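Local coordinates for protein GDP-L-fucose synthase (Campylobacter jejuni subsp. jejuni serotype O:2, PDB 7M13) that makes GDP-D-glycero-L-gluco-heptose for the capsular polysaccharide with NADPH as cofactor, and belongs to the fucose synthase branch of the epimerase/dehydratase family, at residues N169-K174 / H331-K336; D248-V253 / I277-G282; S182-A187 / R242-S247. One frame throughout, in Å; residues are numbered along the deposited sequence. Where two conformers were deposited one is given.

All three contacts gather round the NADP-binding sheet, and strand 162-171 ties them together. Interaction 2 is the fully buried one: aliphatic side chains of helix 247-260 meet the residue that follows strand 277-278. Interactions 1 and 3 are partly buried and share a layer in which Y171, L185, F244 and L335 come together, yet each also reaches the cofactor, through the backbone of L170 and the guanidinium of R183. Their chemistry is accordingly more mixed, with a bridging water in 169-174/331-336 and a valine-covered guanidinium in 182-187/242-247. A backbone bond from I245 N to N169 O joins interactions 1 and 3 directly.

Interaction 1 of 3, residues N169-K174 / H331-K336; sequences NLYGTK and HKIELK. With NAP (NADP nicotinamide-adenine-dinucleotide phosphate), chain E.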
loop_
_atom_site.group_PDB
_atom_site.type_symbol
_atom_site.label_atom_id
_atom_site.label_comp_id
_atom_site.label_asym_id
_atom_site.label_seq_id
_atom_site.Cartn_x
_atom_site.Cartn_y
_atom_site.Cartn_z
ATOM N N ASN B 169 19.071 -7.822 5.939
ATOM C CA ASN B 169 19.431 -7.977 7.375
ATOM C C ASN B 169 20.526 -6.983 7.701
ATOM O O ASN B 169 21.578 -7.031 7.080
ATOM C CB ASN B 169 19.930 -9.379 7.764
ATOM C CG ASN B 169 18.891 -10.457 7.590
ATOM O OD1 ASN B 169 17.967 -10.564 8.391
ATOM N ND2 ASN B 169 19.027 -11.205 6.501
ATOM N N LEU B 170 20.270 -6.110 8.667
ATOM C CA LEU B 170 21.230 -5.100 9.125
ATOM C C LEU B 170 21.933 -5.630 10.368
ATOM O O LEU B 170 21.312 -6.346 11.172
ATOM C CB LEU B 170 20.451 -3.818 9.410
ATOM C CG LEU B 170 21.284 -2.593 9.732
ATOM C CD1 LEU B 170 22.149 -2.165 8.568
ATOM C CD2 LEU B 170 20.338 -1.467 10.150
ATOM N N TYR B 171 23.194 -5.284 10.480
ATOM C CA TYR B 171 23.941 -5.422 11.748
ATOM C C TYR B 171 24.867 -4.226 11.784
ATOM O O TYR B 171 24.881 -3.428 10.867
ATOM C CB TYR B 171 24.640 -6.787 11.830
ATOM C CG TYR B 171 25.883 -6.934 10.993
ATOM C CD1 TYR B 171 25.836 -7.012 9.606
ATOM C CD2 TYR B 171 27.145 -6.978 11.578
ATOM C CE1 TYR B 171 26.978 -7.112 8.825
ATOM C CE2 TYR B 171 28.291 -7.121 10.813
ATOM C CZ TYR B 171 28.225 -7.180 9.434
ATOM O OH TYR B 171 29.357 -7.293 8.689
ATOM N N GLY B 172 25.634 -4.039 12.838
ATOM C CA GLY B 172 26.603 -2.938 12.768
ATOM C C GLY B 172 27.417 -2.884 14.023
ATOM O O GLY B 172 27.241 -3.767 14.863
ATOM N N THR B 173 28.260 -1.874 14.142
ATOM C CA THR B 173 29.177 -1.757 15.293
ATOM C C THR B 173 28.307 -1.528 16.533
ATOM O O THR B 173 28.331 -2.384 17.446
ATOM C CB THR B 173 30.217 -0.683 14.984
ATOM O OG1 THR B 173 30.942 -1.172 13.853
ATOM C CG2 THR B 173 31.138 -0.400 16.148
ATOM N N LYS B 174 27.495 -0.463 16.518
ATOM C CA LYS B 174 26.572 -0.121 17.629
ATOM C C LYS B 174 25.181 -0.692 17.345
ATOM O O LYS B 174 24.253 0.103 17.086
ATOM C CB LYS B 174 26.522 1.391 17.824
ATOM C CG LYS B 174 27.882 2.049 18.022
ATOM C CD LYS B 174 27.769 3.432 18.629
ATOM C CE LYS B 174 29.086 3.975 19.147
ATOM N NZ LYS B 174 30.131 3.949 18.099
ATOM N N HIS B 331 29.973 -2.603 -1.613
ATOM C CA HIS B 331 30.249 -2.717 -0.177
ATOM C C HIS B 331 31.764 -2.792 0.058
ATOM O O HIS B 331 32.482 -3.276 -0.819
ATOM C CB HIS B 331 29.536 -3.933 0.373
ATOM C CG HIS B 331 30.188 -5.209 0.012
ATOM N ND1 HIS B 331 30.017 -5.807 -1.210
ATOM C CD2 HIS B 331 30.967 -6.030 0.751
ATOM C CE1 HIS B 331 30.719 -6.932 -1.234
ATOM N NE2 HIS B 331 31.315 -7.081 -0.047
ATOM N N LYS B 332 32.165 -2.389 1.241
ATOM C CA LYS B 332 33.575 -2.461 1.701
ATOM C C LYS B 332 33.771 -3.457 2.848
ATOM O O LYS B 332 34.941 -3.829 3.063
ATOM C CB LYS B 332 34.016 -1.095 2.209
ATOM C CG LYS B 332 33.967 0.024 1.186
ATOM C CD LYS B 332 34.260 1.379 1.811
ATOM C CE LYS B 332 34.138 2.527 0.829
ATOM N NZ LYS B 332 35.131 3.597 1.089
ATOM N N ILE B 333 32.747 -3.774 3.642
ATOM C CA ILE B 333 32.915 -4.538 4.908
ATOM C C ILE B 333 32.518 -5.981 4.633
ATOM O O ILE B 333 31.331 -6.270 4.467
ATOM C CB ILE B 333 32.123 -3.914 6.072
ATOM C CG1 ILE B 333 32.560 -2.476 6.338
ATOM C CG2 ILE B 333 32.257 -4.767 7.315
ATOM C CD1 ILE B 333 31.739 -1.782 7.378
ATOM N N GLU B 334 33.503 -6.885 4.616
ATOM C CA GLU B 334 33.233 -8.335 4.566
ATOM C C GLU B 334 32.729 -8.780 5.936
ATOM O O GLU B 334 33.047 -8.143 6.942
ATOM C CB GLU B 334 34.482 -9.107 4.135
ATOM C CG GLU B 334 34.987 -8.756 2.737
ATOM C CD GLU B 334 33.961 -8.686 1.606
ATOM O OE1 GLU B 334 33.022 -9.513 1.566
ATOM O OE2 GLU B 334 34.132 -7.813 0.735
ATOM N N LEU B 335 31.904 -9.804 5.950
ATOM C CA LEU B 335 31.134 -10.225 7.137
ATOM C C LEU B 335 32.057 -10.482 8.345
ATOM O O LEU B 335 31.757 -9.962 9.440
ATOM C CB LEU B 335 30.270 -11.422 6.778
ATOM C CG LEU B 335 29.310 -11.875 7.878
ATOM C CD1 LEU B 335 28.380 -10.751 8.316
ATOM C CD2 LEU B 335 28.499 -13.062 7.415
ATOM N N LYS B 336 33.136 -11.251 8.186
ATOM C CA LYS B 336 34.038 -11.571 9.331
ATOM C C LYS B 336 34.561 -10.269 9.957
ATOM O O LYS B 336 34.534 -10.146 11.209
ATOM C CB LYS B 336 35.186 -12.473 8.865
ATOM C CG LYS B 336 34.795 -13.930 8.674
ATOM C CD LYS B 336 35.915 -14.826 8.142
ATOM C CE LYS B 336 35.693 -15.277 6.710
ATOM N NZ LYS B 336 35.976 -14.189 5.745
HETATM P PA NAP E . 15.516 0.300 14.431
HETATM O O1A NAP E . 14.402 -0.664 14.717
HETATM O O2A NAP E . 16.866 -0.009 15.030
HETATM O O5B NAP E . 15.162 1.759 14.890
HETATM C C5B NAP E . 13.911 2.351 14.541
HETATM C C4B NAP E . 13.872 3.694 15.200
HETATM O O4B NAP E . 12.650 4.340 14.772
HETATM C C3B NAP E . 13.839 3.654 16.742
HETATM O O3B NAP E . 14.883 4.471 17.261
HETATM C C2B NAP E . 12.436 4.143 17.082
HETATM O O2B NAP E . 12.376 4.946 18.262
HETATM C C1B NAP E . 12.111 5.026 15.882
HETATM N N9A NAP E . 10.682 5.178 15.708
HETATM C C8A NAP E . 9.755 4.208 15.478
HETATM N N7A NAP E . 8.518 4.641 15.483
HETATM C C5A NAP E . 8.637 5.989 15.747
HETATM C C6A NAP E . 7.676 7.005 15.896
HETATM N N6A NAP E . 6.355 6.803 15.840
HETATM N N1A NAP E . 8.140 8.245 16.168
HETATM C C2A NAP E . 9.462 8.443 16.257
HETATM N N3A NAP E . 10.454 7.558 16.143
HETATM C C4A NAP E . 9.964 6.337 15.893
HETATM O O3 NAP E . 15.669 0.439 12.846
HETATM P PN NAP E . 16.791 -0.170 11.909
HETATM O O1N NAP E . 16.936 -1.606 12.233
HETATM O O2N NAP E . 17.957 0.731 11.999
HETATM O O5D NAP E . 16.084 -0.015 10.471
HETATM C C5D NAP E . 16.295 1.135 9.685
HETATM C C4D NAP E . 15.541 0.954 8.398
HETATM O O4D NAP E . 16.083 -0.179 7.666
HETATM C C3D NAP E . 14.038 0.687 8.560
HETATM O O3D NAP E . 13.296 1.294 7.493
HETATM C C2D NAP E . 13.994 -0.813 8.488
HETATM O O2D NAP E . 12.707 -1.333 8.169
HETATM C C1D NAP E . 15.024 -1.100 7.414
HETATM N N1N NAP E . 15.500 -2.499 7.494
HETATM C C2N NAP E . 16.151 -2.977 8.597
HETATM C C3N NAP E . 16.497 -4.282 8.682
HETATM C C7N NAP E . 17.194 -4.859 9.863
HETATM O O7N NAP E . 17.633 -6.025 9.791
HETATM N N7N NAP E . 17.324 -4.094 10.943
HETATM C C4N NAP E . 16.238 -5.176 7.571
HETATM C C5N NAP E . 15.586 -4.595 6.419
HETATM C C6N NAP E . 15.188 -3.360 6.443
HETATM P P2B NAP E . 12.380 4.251 19.722
HETATM O O1X NAP E . 13.815 3.852 19.923
HETATM O O2X NAP E . 11.412 3.153 19.747
HETATM O O3X NAP E . 11.932 5.389 20.660
HETATM O O HOH W 1 29.210 -7.221 6.017
#
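Apolar contact between Y171 and L335 carries most of this interface. The CD1 methyl of L335 comes up obliquely to the phenol end of the ring, 3.7 Å from Y171 CZ and 3.6 Å from its OH. I333 adds a looser touch, its CG2 4.1 Å from Y171 OH. A chi1 of 76° places CG of Y171 between its own backbone N and carbonyl carbon, and the hydroxyl end of the ring meets L335. Tyrosine suits this place because its ring offers carbon to L335 while the hydroxyl reaches a water.

The polar link runs through that water, which lies at the ring edge, in plane, 2.7 Å from Y171 OH; it donates to the carbonyl O of I333 at 2.8 Å.

Cofactor binding uses the neighbouring residue: L170 N gives an almost straight hydrogen bond (173°) to the carboxamide O7N of NADP, 2.9 Å away.

Strand 162-171 pairs with strand 241-246, whose H246 meets Y171 edge-to-face. L185 and P186 of helix 184-199 also pack on Y171, while L335, in the first turn of helix 335-347, lies against V290 and M293 of helix 287-298.

Interaction 2 of 3, residues D248-V253 / I277-G282; sequences DDLADV and INIGTG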
loop_
_atom_site.group_PDB
_atom_site.type_symbol
_atom_site.label_atom_id
_atom_site.label_comp_id
_atom_site.label_asym_id
_atom_site.label_seq_id
_atom_site.Cartn_x
_atom_site.Cartn_y
_atom_site.Cartn_z
ATOM N N ASP B 248 27.705 0.605 8.708
ATOM C CA ASP B 248 28.630 1.572 8.072
ATOM C C ASP B 248 28.504 1.506 6.547
ATOM O O ASP B 248 28.637 2.550 5.895
ATOM C CB ASP B 248 30.086 1.372 8.499
ATOM C CG ASP B 248 30.410 1.872 9.892
ATOM O OD1 ASP B 248 29.587 2.617 10.477
ATOM O OD2 ASP B 248 31.496 1.490 10.383
ATOM N N ASP B 249 28.313 0.306 5.986
ATOM C CA ASP B 249 28.060 0.128 4.544
ATOM C C ASP B 249 26.683 0.719 4.204
ATOM O O ASP B 249 26.599 1.378 3.164
ATOM C CB ASP B 249 28.215 -1.333 4.115
ATOM C CG ASP B 249 29.620 -1.713 3.622
ATOM O OD1 ASP B 249 30.364 -0.814 3.144
ATOM O OD2 ASP B 249 29.939 -2.913 3.680
ATOM N N LEU B 250 25.670 0.524 5.045
ATOM C CA LEU B 250 24.354 1.160 4.823
ATOM C C LEU B 250 24.527 2.685 4.829
ATOM O O LEU B 250 24.051 3.368 3.910
ATOM C CB LEU B 250 23.348 0.705 5.880
ATOM C CG LEU B 250 21.977 1.339 5.711
ATOM C CD1 LEU B 250 20.894 0.436 6.267
ATOM C CD2 LEU B 250 21.924 2.712 6.357
ATOM N N ALA B 251 25.250 3.230 5.813
ATOM C CA ALA B 251 25.446 4.690 5.868
ATOM C C ALA B 251 26.191 5.144 4.615
ATOM O O ALA B 251 25.810 6.134 3.975
ATOM C CB ALA B 251 26.171 5.060 7.127
ATOM N N ASP B 252 27.236 4.415 4.213
ATOM C CA ASP B 252 28.038 4.793 3.016
ATOM C C ASP B 252 27.147 4.848 1.773
ATOM O O ASP B 252 27.259 5.816 1.010
ATOM C CB ASP B 252 29.176 3.823 2.691
ATOM C CG ASP B 252 30.413 3.997 3.548
ATOM O OD1 ASP B 252 30.445 4.990 4.307
ATOM O OD2 ASP B 252 31.335 3.145 3.432
ATOM N N VAL B 253 26.324 3.825 1.536
ATOM C CA VAL B 253 25.520 3.801 0.282
ATOM C C VAL B 253 24.407 4.852 0.398
ATOM O O VAL B 253 24.062 5.458 -0.601
ATOM C CB VAL B 253 24.981 2.408 -0.133
ATOM C CG1 VAL B 253 24.001 1.827 0.870
ATOM C CG2 VAL B 253 24.405 2.446 -1.535
ATOM N N ILE B 277 16.124 0.579 -5.228
ATOM C CA ILE B 277 17.476 -0.009 -5.465
ATOM C C ILE B 277 17.779 -0.966 -4.336
ATOM O O ILE B 277 17.820 -0.550 -3.176
ATOM C CB ILE B 277 18.551 1.089 -5.496
ATOM C CG1 ILE B 277 18.151 2.330 -6.296
ATOM C CG2 ILE B 277 19.862 0.500 -5.960
ATOM C CD1 ILE B 277 19.089 3.485 -6.092
ATOM N N ASN B 278 18.149 -2.183 -4.676
ATOM C CA ASN B 278 18.610 -3.133 -3.647
ATOM C C ASN B 278 20.025 -2.740 -3.186
ATOM O O ASN B 278 20.841 -2.333 -4.005
ATOM C CB ASN B 278 18.688 -4.546 -4.189
ATOM C CG ASN B 278 17.345 -5.105 -4.552
ATOM O OD1 ASN B 278 16.307 -4.688 -4.021
ATOM N ND2 ASN B 278 17.377 -6.101 -5.448
ATOM N N ILE B 279 20.282 -2.879 -1.899
ATOM C CA ILE B 279 21.642 -2.664 -1.353
ATOM C C ILE B 279 22.008 -3.924 -0.570
ATOM O O ILE B 279 21.125 -4.684 -0.155
ATOM C CB ILE B 279 21.744 -1.366 -0.529
ATOM C CG1 ILE B 279 20.847 -1.346 0.703
ATOM C CG2 ILE B 279 21.498 -0.161 -1.423
ATOM C CD1 ILE B 279 21.072 -0.173 1.628
ATOM N N GLY B 280 23.298 -4.147 -0.414
ATOM C CA GLY B 280 23.759 -5.408 0.171
ATOM C C GLY B 280 25.182 -5.674 -0.263
ATOM O O GLY B 280 25.788 -4.847 -0.910
ATOM N N THR B 281 25.680 -6.846 0.091
ATOM C CA THR B 281 27.062 -7.250 -0.248
ATOM C C THR B 281 27.063 -8.233 -1.420
ATOM O O THR B 281 28.145 -8.471 -1.934
ATOM C CB THR B 281 27.753 -7.874 0.971
ATOM O OG1 THR B 281 27.090 -9.100 1.278
ATOM C CG2 THR B 281 27.768 -6.966 2.180
ATOM N N GLY B 282 25.909 -8.779 -1.791
ATOM C CA GLY B 282 25.751 -9.654 -2.963
ATOM C C GLY B 282 26.090 -11.090 -2.638
ATOM O O GLY B 282 26.017 -11.940 -3.529
#
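No ring, amide or carboxylate lies between I279 and its partners V253 and L250, so there are no faces or edges to match and the fit is one of branched aliphatic groups. The nearby carboxylate of D249 is engaged by the backbone: OD1 accepts from K332 N and OD2 from I333 N, which anchors the loop before helix 335-347.

The side chains of V253 and I279 meet at a slant. The closest approach is between V253 CG1 and I279 CD1, at 3.6 Å, and the two CG2 methyls stand 3.9 Å apart. I279 holds CG1 between its backbone N and carbonyl carbon (chi1 62°), and the chain then runs extended to CD1, which thus reaches the helix. L250 touches the same methyl more loosely, its CG 4.4 Å from I279 CD1. V253 and L250, three residues apart, share one side of the helix; beta-branched valine brings two methyls close to the backbone, whereas leucine is longer, and its side chain also lies near those of L170 and F109 and near the cofactor. At the backbone angles of G280 (phi 157°) a CB would press against the carbonyl O of I279, which explains the glycine.

Strands 241-246 and 277-278 both run parallel to strand 162-171, with helix 247-260 between them in sequence. The contact packs this helix against the NADP-binding Rossmann-type sheet, at the point where the chain leaves strand 277-278.

Interaction 3 of 3, residues S182-A187 / R242-S247; sequences SRVLPA and REFIHS. With NAP (NADP nicotinamide-adenine-dinucleotide phosphate), chain E.
Helix 184-199 begins alongside strand 241-246, with L185 facing F244 at 8.1 Å between their CA atoms. This is helix packing against the Rossmann-type sheet, at a place where, as in relatives, the substrate-binding part probably begins, and the same turn that packs on the strand also brings an arginine to the cofactor.

L185 lays its CD2 methyl over one face of the F244 ring, a CH-pi contact 4.0 Å from CD2 to the ring centroid and 18° off the normal. Its CB rests nearer the rim, 3.8 Å from F244 CE1. Leucine suits this position because CB and a terminal methyl can follow the ring from its rim to over its face; L335 and V290 also pack on the leucine. V184 CG1 approaches the same phenylalanine quite differently, at the ring edge, 4.2 Å from CZ.

V184 also covers R242. Both of its methyls lie on one face of the guanidinium, and CG2 comes within 3.5 Å of NE. This cover takes up a face and does not compete for the N-H groups, which lie in the plane; R242 is predicted to bind the sugar-nucleotide substrate.

H246 occupies the N-cap position of the next helix, and its ND1 takes a bond from D248 N.

R183 is the N-cap residue of helix 184-199, its carbonyl O accepting from A187 N, while its side chain turns to NADP. The chain is extended from CG to NE (chi2 -171°), carrying the guanidinium out to the diphosphate, whose negative charge it probably offsets. Each terminal nitrogen reaches a phosphate: NH1 donates to O1A of the adenosine-side phosphate at 2.8 Å (152°), with that oxygen in the plane at the guanidinium edge, and NH2 donates to O1N of the nicotinamide-side phosphate at 3.2 Å.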
loop_
_atom_site.group_PDB
_atom_site.type_symbol
_atom_site.label_atom_id
_atom_site.label_comp_id
_atom_site.label_asym_id
_atom_site.label_seq_id
_atom_site.Cartn_x
_atom_site.Cartn_y
_atom_site.Cartn_z
ATOM N N SER B 182 14.677 -10.943 16.590
ATOM C CA SER B 182 14.971 -11.400 15.206
ATOM C C SER B 182 16.077 -10.520 14.610
ATOM O O SER B 182 16.138 -10.379 13.372
ATOM C CB SER B 182 13.727 -11.376 14.347
ATOM O OG SER B 182 12.711 -12.209 14.899
ATOM N N ARG B 183 16.944 -9.950 15.451
ATOM C CA ARG B 183 18.170 -9.282 14.957
ATOM C C ARG B 183 19.266 -10.337 14.913
ATOM O O ARG B 183 19.993 -10.482 15.934
ATOM C CB ARG B 183 18.496 -8.081 15.831
ATOM C CG ARG B 183 17.426 -7.013 15.710
ATOM C CD ARG B 183 17.819 -5.748 16.393
ATOM N NE ARG B 183 16.672 -4.857 16.390
ATOM C CZ ARG B 183 16.522 -3.793 15.604
ATOM N NH1 ARG B 183 15.420 -3.067 15.730
ATOM N NH2 ARG B 183 17.471 -3.433 14.746
ATOM N N VAL B 184 19.336 -11.061 13.792
ATOM C CA VAL B 184 19.944 -12.423 13.738
ATOM C C VAL B 184 21.413 -12.294 14.155
ATOM O O VAL B 184 21.843 -13.047 15.049
ATOM C CB VAL B 184 19.800 -13.082 12.349
ATOM C CG1 VAL B 184 20.667 -14.325 12.211
ATOM C CG2 VAL B 184 18.351 -13.414 12.036
ATOM N N LEU B 185 22.182 -11.409 13.512
ATOM C CA LEU B 185 23.654 -11.415 13.712
ATOM C C LEU B 185 23.976 -10.838 15.087
ATOM O O LEU B 185 24.709 -11.463 15.846
ATOM C CB LEU B 185 24.358 -10.697 12.559
ATOM C CG LEU B 185 25.856 -10.949 12.410
ATOM C CD1 LEU B 185 26.246 -12.361 12.831
ATOM C CD2 LEU B 185 26.329 -10.682 10.995
ATOM N N PRO B 186 23.430 -9.678 15.519
ATOM C CA PRO B 186 23.716 -9.183 16.865
ATOM C C PRO B 186 23.382 -10.198 17.964
ATOM O O PRO B 186 24.178 -10.305 18.884
ATOM C CB PRO B 186 22.857 -7.911 16.981
ATOM C CG PRO B 186 22.787 -7.428 15.537
ATOM C CD PRO B 186 22.642 -8.707 14.734
ATOM N N ALA B 187 22.271 -10.924 17.831
ATOM C CA ALA B 187 21.812 -11.927 18.826
ATOM C C ALA B 187 22.742 -13.137 18.806
ATOM O O ALA B 187 23.069 -13.644 19.892
ATOM C CB ALA B 187 20.400 -12.369 18.554
ATOM N N ARG B 242 21.394 -16.485 4.783
ATOM C CA ARG B 242 21.031 -15.068 5.018
ATOM C C ARG B 242 22.149 -14.188 4.481
ATOM O O ARG B 242 23.316 -14.644 4.476
ATOM C CB ARG B 242 20.877 -14.815 6.518
ATOM C CG ARG B 242 19.528 -15.218 7.082
ATOM C CD ARG B 242 19.522 -14.914 8.557
ATOM N NE ARG B 242 18.404 -15.546 9.232
ATOM C CZ ARG B 242 18.440 -16.741 9.807
ATOM N NH1 ARG B 242 17.358 -17.207 10.411
ATOM N NH2 ARG B 242 19.554 -17.457 9.789
ATOM N N GLU B 243 21.776 -12.987 4.022
ATOM C CA GLU B 243 22.640 -11.893 3.560
ATOM C C GLU B 243 22.672 -10.895 4.720
ATOM O O GLU B 243 21.656 -10.816 5.447
ATOM C CB GLU B 243 21.976 -11.211 2.356
ATOM C CG GLU B 243 22.844 -10.187 1.701
ATOM C CD GLU B 243 22.139 -9.388 0.647
ATOM O OE1 GLU B 243 20.829 -9.495 0.484
ATOM O OE2 GLU B 243 22.872 -8.667 -0.036
ATOM N N PHE B 244 23.782 -10.198 4.915
ATOM C CA PHE B 244 23.888 -9.156 5.964
ATOM C C PHE B 244 24.538 -7.929 5.355
ATOM O O PHE B 244 25.351 -8.020 4.403
ATOM C CB PHE B 244 24.699 -9.639 7.172
ATOM C CG PHE B 244 24.143 -10.865 7.828
ATOM C CD1 PHE B 244 23.202 -10.760 8.834
ATOM C CD2 PHE B 244 24.562 -12.130 7.434
ATOM C CE1 PHE B 244 22.660 -11.886 9.434
ATOM C CE2 PHE B 244 24.022 -13.253 8.044
ATOM C CZ PHE B 244 23.074 -13.132 9.030
ATOM N N ILE B 245 24.189 -6.763 5.895
ATOM C CA ILE B 245 24.884 -5.509 5.545
ATOM C C ILE B 245 25.209 -4.817 6.863
ATOM O O ILE B 245 24.329 -4.708 7.728
ATOM C CB ILE B 245 24.094 -4.626 4.550
ATOM C CG1 ILE B 245 24.941 -3.432 4.098
ATOM C CG2 ILE B 245 22.734 -4.211 5.113
ATOM C CD1 ILE B 245 24.309 -2.549 3.030
ATOM N N HIS B 246 26.458 -4.392 6.981
ATOM C CA HIS B 246 26.919 -3.636 8.155
ATOM C C HIS B 246 26.380 -2.215 8.039
ATOM O O HIS B 246 26.442 -1.637 6.942
ATOM C CB HIS B 246 28.441 -3.699 8.212
ATOM C CG HIS B 246 29.021 -3.155 9.468
ATOM N ND1 HIS B 246 29.184 -1.807 9.674
ATOM C CD2 HIS B 246 29.459 -3.781 10.590
ATOM C CE1 HIS B 246 29.719 -1.615 10.873
ATOM N NE2 HIS B 246 29.919 -2.825 11.456
ATOM N N SER B 247 26.013 -1.627 9.165
ATOM C CA SER B 247 25.406 -0.280 9.168
ATOM C C SER B 247 26.382 0.794 8.660
ATOM O O SER B 247 25.884 1.827 8.175
ATOM C CB SER B 247 24.834 0.025 10.480
ATOM O OG SER B 247 25.854 -0.021 11.471
HETATM P PA NAP E . 15.516 0.300 14.431
HETATM O O1A NAP E . 14.402 -0.664 14.717
HETATM O O2A NAP E . 16.866 -0.009 15.030
HETATM O O5B NAP E . 15.162 1.759 14.890
HETATM C C5B NAP E . 13.911 2.351 14.541
HETATM C C4B NAP E . 13.872 3.694 15.200
HETATM O O4B NAP E . 12.650 4.340 14.772
HETATM C C3B NAP E . 13.839 3.654 16.742
HETATM O O3B NAP E . 14.883 4.471 17.261
HETATM C C2B NAP E . 12.436 4.143 17.082
HETATM O O2B NAP E . 12.376 4.946 18.262
HETATM C C1B NAP E . 12.111 5.026 15.882
HETATM N N9A NAP E . 10.682 5.178 15.708
HETATM C C8A NAP E . 9.755 4.208 15.478
HETATM N N7A NAP E . 8.518 4.641 15.483
HETATM C C5A NAP E . 8.637 5.989 15.747
HETATM C C6A NAP E . 7.676 7.005 15.896
HETATM N N6A NAP E . 6.355 6.803 15.840
HETATM N N1A NAP E . 8.140 8.245 16.168
HETATM C C2A NAP E . 9.462 8.443 16.257
HETATM N N3A NAP E . 10.454 7.558 16.143
HETATM C C4A NAP E . 9.964 6.337 15.893
HETATM O O3 NAP E . 15.669 0.439 12.846
HETATM P PN NAP E . 16.791 -0.170 11.909
HETATM O O1N NAP E . 16.936 -1.606 12.233
HETATM O O2N NAP E . 17.957 0.731 11.999
HETATM O O5D NAP E . 16.084 -0.015 10.471
HETATM C C5D NAP E . 16.295 1.135 9.685
HETATM C C4D NAP E . 15.541 0.954 8.398
HETATM O O4D NAP E . 16.083 -0.179 7.666
HETATM C C3D NAP E . 14.038 0.687 8.560
HETATM O O3D NAP E . 13.296 1.294 7.493
HETATM C C2D NAP E . 13.994 -0.813 8.488
HETATM O O2D NAP E . 12.707 -1.333 8.169
HETATM C C1D NAP E . 15.024 -1.100 7.414
HETATM N N1N NAP E . 15.500 -2.499 7.494
HETATM C C2N NAP E . 16.151 -2.977 8.597
HETATM C C3N NAP E . 16.497 -4.282 8.682
HETATM C C7N NAP E . 17.194 -4.859 9.863
HETATM O O7N NAP E . 17.633 -6.025 9.791
HETATM N N7N NAP E . 17.324 -4.094 10.943
HETATM C C4N NAP E . 16.238 -5.176 7.571
HETATM C C5N NAP E . 15.586 -4.595 6.419
HETATM C C6N NAP E . 15.188 -3.360 6.443
HETATM P P2B NAP E . 12.380 4.251 19.722
HETATM O O1X NAP E . 13.815 3.852 19.923
HETATM O O2X NAP E . 11.412 3.153 19.747
HETATM O O3X NAP E . 11.932 5.389 20.660
#